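Local coordinates for protein serine protease inhibitor (Schistosoma haematobium, PDB 3STO) that probably inhibits serine-type endopeptidases, as a member of the serpin family from a parasitic trematode, at residues R252-I257 with F384-Q389. Numbering follows the deposited sequence.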
ATOM      1  N   ARG A 252     -13.475  -4.673  10.065  1.00 20.96           N
ATOM      2  CA  ARG A 252     -12.241  -5.426   9.896  1.00 22.04           C
ATOM      3  C   ARG A 252     -11.044  -4.441   9.674  1.00 22.52           C
ATOM      4  O   ARG A 252      -9.898  -4.709  10.024  1.00 18.47           O
ATOM      5  CB  ARG A 252     -12.398  -6.387   8.705  1.00 18.61           C
ATOM      6  CG  ARG A 252     -11.079  -6.721   8.041  1.00 21.18           C
ATOM      7  CD  ARG A 252     -11.214  -7.844   7.050  1.00 18.65           C
ATOM      8  NE  ARG A 252      -9.900  -8.282   6.585  1.00 20.33           N
ATOM      9  CZ  ARG A 252      -9.718  -9.196   5.638  1.00 23.10           C
ATOM     10  NH1 ARG A 252     -10.767  -9.758   5.052  1.00 21.30           N
ATOM     11  NH2 ARG A 252      -8.493  -9.544   5.277  1.00 25.85           N
ATOM     12  N   PHE A 253     -11.337  -3.301   9.074  1.00 16.63           N
ATOM     13  CA  PHE A 253     -10.343  -2.291   8.808  1.00 22.90           C
ATOM     14  C   PHE A 253     -10.478  -1.120   9.787  1.00 31.17           C
ATOM     15  O   PHE A 253     -11.588  -0.698  10.129  1.00 21.46           O
ATOM     16  CB  PHE A 253     -10.482  -1.817   7.356  1.00 16.75           C
ATOM     17  CG  PHE A 253     -10.358  -2.937   6.367  1.00 20.31           C
ATOM     18  CD1 PHE A 253      -9.118  -3.560   6.163  1.00 17.03           C
ATOM     19  CD2 PHE A 253     -11.473  -3.391   5.652  1.00 15.42           C
ATOM     20  CE1 PHE A 253      -8.997  -4.624   5.259  1.00 22.08           C
ATOM     21  CE2 PHE A 253     -11.353  -4.422   4.765  1.00 16.51           C
ATOM     22  CZ  PHE A 253     -10.112  -5.057   4.579  1.00 18.79           C
ATOM     23  N   THR A 254      -9.330  -0.612  10.238  1.00 30.18           N
ATOM     24  CA  THR A 254      -9.291   0.537  11.135  1.00 22.02           C
ATOM     25  C   THR A 254      -8.170   1.496  10.747  1.00 22.34           C
ATOM     26  O   THR A 254      -7.175   1.090  10.145  1.00 21.07           O
ATOM     27  CB  THR A 254      -9.166   0.091  12.601  1.00 21.97           C
ATOM     28  OG1 THR A 254      -9.262   1.229  13.435  1.00 39.12           O
ATOM     29  CG2 THR A 254      -7.848  -0.613  12.876  1.00 17.71           C
ATOM     30  N   PHE A 255      -8.365   2.779  11.030  1.00 18.45           N
ATOM     31  CA  PHE A 255      -7.354   3.779  10.749  1.00 15.25           C
ATOM     32  C   PHE A 255      -6.565   4.027  12.008  1.00 14.44           C
ATOM     33  O   PHE A 255      -7.125   4.487  12.984  1.00 18.68           O
ATOM     34  CB  PHE A 255      -8.014   5.065  10.301  1.00 19.75           C
ATOM     35  CG  PHE A 255      -7.058   6.109   9.837  1.00 10.76           C
ATOM     36  CD1 PHE A 255      -6.287   5.909   8.682  1.00 17.09           C
ATOM     37  CD2 PHE A 255      -7.002   7.335  10.482  1.00 12.90           C
ATOM     38  CE1 PHE A 255      -5.409   6.920   8.199  1.00 15.45           C
ATOM     39  CE2 PHE A 255      -6.130   8.351  10.026  1.00 16.96           C
ATOM     40  CZ  PHE A 255      -5.333   8.126   8.873  1.00 23.11           C
ATOM     41  N   VAL A 256      -5.282   3.672  11.992  1.00 13.86           N
ATOM     42  CA  VAL A 256      -4.417   3.776  13.149  1.00 14.87           C
ATOM     43  C   VAL A 256      -3.531   5.013  13.005  1.00 21.81           C
ATOM     44  O   VAL A 256      -2.845   5.148  12.001  1.00 16.68           O
ATOM     45  CB  VAL A 256      -3.584   2.499  13.313  1.00 17.03           C
ATOM     46  CG1 VAL A 256      -2.542   2.649  14.457  1.00 12.84           C
ATOM     47  CG2 VAL A 256      -4.527   1.291  13.554  1.00 15.29           C
ATOM     48  N   ILE A 257      -3.594   5.926  13.985  1.00 15.87           N
ATOM     49  CA  ILE A 257      -2.739   7.111  14.013  1.00 11.70           C
ATOM     50  C   ILE A 257      -1.705   6.964  15.091  1.00 14.38           C
ATOM     51  O   ILE A 257      -2.003   6.563  16.213  1.00 16.04           O
ATOM     52  CB  ILE A 257      -3.529   8.409  14.203  1.00 19.11           C
ATOM     53  CG1 ILE A 257      -4.738   8.429  13.245  1.00 18.10           C
ATOM     54  CG2 ILE A 257      -2.628   9.665  14.025  1.00 13.30           C
ATOM     55  CD1 ILE A 257      -5.927   9.198  13.819  1.00 20.25           C
ATOM     56  N   PHE A 384      -1.855   4.245   9.509  1.00 15.02           N
ATOM     57  CA  PHE A 384      -2.014   2.988   8.802  1.00 16.35           C
ATOM     58  C   PHE A 384      -3.472   2.713   8.543  1.00 19.29           C
ATOM     59  O   PHE A 384      -4.327   3.119   9.324  1.00 14.13           O
ATOM     60  CB  PHE A 384      -1.510   1.862   9.671  1.00 15.32           C
ATOM     61  CG  PHE A 384      -0.068   1.998  10.095  1.00 14.67           C
ATOM     62  CD1 PHE A 384       0.966   1.482   9.284  1.00 18.18           C
ATOM     63  CD2 PHE A 384       0.249   2.553  11.314  1.00 12.55           C
ATOM     64  CE1 PHE A 384       2.281   1.538   9.669  1.00 13.67           C
ATOM     65  CE2 PHE A 384       1.583   2.639  11.730  1.00 15.90           C
ATOM     66  CZ  PHE A 384       2.602   2.119  10.908  1.00 19.57           C
ATOM     67  N   ILE A 385      -3.776   2.049   7.431  1.00 15.96           N
ATOM     68  CA  ILE A 385      -5.024   1.313   7.385  1.00 12.61           C
ATOM     69  C   ILE A 385      -4.651  -0.081   7.859  1.00 16.57           C
ATOM     70  O   ILE A 385      -3.823  -0.737   7.251  1.00 19.93           O
ATOM     71  CB  ILE A 385      -5.604   1.275   6.017  1.00 20.15           C
ATOM     72  CG1 ILE A 385      -5.952   2.691   5.578  1.00 16.89           C
ATOM     73  CG2 ILE A 385      -6.797   0.295   5.976  1.00 13.68           C
ATOM     74  CD1 ILE A 385      -6.313   2.797   4.111  1.00 21.25           C
ATOM     75  N   TYR A 386      -5.184  -0.496   8.998  1.00 15.35           N
ATOM     76  CA  TYR A 386      -4.756  -1.736   9.624  1.00 18.14           C
ATOM     77  C   TYR A 386      -5.829  -2.794   9.384  1.00 16.93           C
ATOM     78  O   TYR A 386      -7.021  -2.509   9.516  1.00 13.08           O
ATOM     79  CB  TYR A 386      -4.543  -1.502  11.131  1.00 16.49           C
ATOM     80  CG  TYR A 386      -4.191  -2.725  11.952  1.00 17.04           C
ATOM     81  CD1 TYR A 386      -2.947  -3.328  11.844  1.00 16.54           C
ATOM     82  CD2 TYR A 386      -5.108  -3.277  12.843  1.00 21.76           C
ATOM     83  CE1 TYR A 386      -2.614  -4.439  12.596  1.00 20.60           C
ATOM     84  CE2 TYR A 386      -4.789  -4.397  13.602  1.00 23.32           C
ATOM     85  CZ  TYR A 386      -3.532  -4.983  13.467  1.00 33.25           C
ATOM     86  OH  TYR A 386      -3.185  -6.094  14.219  1.00 26.72           O
ATOM     87  N   ASP A 387      -5.393  -4.007   9.026  1.00 19.13           N
ATOM     88  CA  ASP A 387      -6.295  -5.136   8.765  1.00 15.50           C
ATOM     89  C   ASP A 387      -6.376  -6.074   9.973  1.00 19.63           C
ATOM     90  O   ASP A 387      -5.377  -6.680  10.361  1.00 18.02           O
ATOM     91  CB  ASP A 387      -5.837  -5.887   7.528  1.00 17.62           C
ATOM     92  CG  ASP A 387      -6.817  -6.974   7.099  1.00 28.61           C
ATOM     93  OD1 ASP A 387      -7.455  -7.636   7.960  1.00 27.41           O
ATOM     94  OD2 ASP A 387      -6.928  -7.175   5.879  1.00 22.57           O
ATOM     95  N   GLN A 388      -7.564  -6.197  10.572  1.00 18.84           N
ATOM     96  CA  GLN A 388      -7.676  -6.846  11.886  1.00 21.72           C
ATOM     97  C   GLN A 388      -7.699  -8.342  11.769  1.00 19.34           C
ATOM     98  O   GLN A 388      -7.486  -9.061  12.739  1.00 27.55           O
ATOM     99  CB  GLN A 388      -8.891  -6.349  12.681  1.00 20.24           C
ATOM    100  CG  GLN A 388      -8.895  -4.855  12.847  1.00 17.37           C
ATOM    101  CD  GLN A 388      -9.128  -4.423  14.272  1.00 30.16           C
ATOM    102  OE1 GLN A 388      -8.384  -4.797  15.202  1.00 34.15           O
ATOM    103  NE2 GLN A 388     -10.168  -3.638  14.464  1.00 33.47           N
ATOM    104  N   GLN A 389      -7.935  -8.814  10.560  1.00 18.04           N
ATOM    105  CA  GLN A 389      -7.894 -10.237  10.318  1.00 20.94           C
ATOM    106  C   GLN A 389      -6.466 -10.688   9.969  1.00 29.56           C
ATOM    107  O   GLN A 389      -5.904 -11.579  10.613  1.00 28.87           O
ATOM    108  CB  GLN A 389      -8.899 -10.582   9.231  1.00 23.55           C
ATOM    109  CG  GLN A 389      -9.035 -12.048   8.978  1.00 34.29           C
ATOM    110  CD  GLN A 389     -10.048 -12.289   7.933  1.00 38.91           C
ATOM    111  OE1 GLN A 389     -11.181 -11.770   8.030  1.00 33.72           O
ATOM    112  NE2 GLN A 389      -9.654 -13.021   6.875  1.00 35.62           N
TER
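Arg-252 takes hold of the Asp-387 carboxylate side-on: NE gives a hydrogen bond of 2.9 Å to OD1 within a salt bridge, and NH2 reaches the syn lone pair of OD2, also at 2.9 Å but with a more bent N-H...O angle. The two planes are turned 59° apart, and OD1 is met on its syn side but out of the carboxylate plane. Asp-387 OD1 also accepts from the backbone N of Gln-389 at 2.9 Å, closing an Asx turn, and from Leu-390 N. The carboxylate thus ties the turn after its own strand to the arginine, whose NH1 pairs with Glu-103 and whose NH2 also bonds Ser-99. The Gln-389 amide stacks over one guanidinium face, 23° from parallel, with OE1 offset toward the rim, while Arg-252 CG sits above the centre of the Phe-253 ring.

Strands 253-260 and 381-387 run antiparallel here, neighbours in what corresponds to β-sheet B of the serpin fold; 253-260 continues on its other side to 241-247, and 381-387 to 392-399. Thr-254 and Tyr-386 exchange both backbone bonds, the one from Tyr-386 N to Thr-254 O being 2.8 Å and nearly straight; Val-256 and Phe-384 form the next such pair. Past the last bridge, Arg-252 O still accepts from Gln-388 N at 2.8 Å. Thr-254 OG1, anti to its own N (chi1 -174°), bonds Ser-245 OG, whereas its CG2 meets the edge of the Tyr-386 ring at CD2 (3.8 Å). On the same face Val-256 CG2 lies 3.7 Å from Tyr-386 CB, and helix 279-283 covers Phe-384 and Tyr-386.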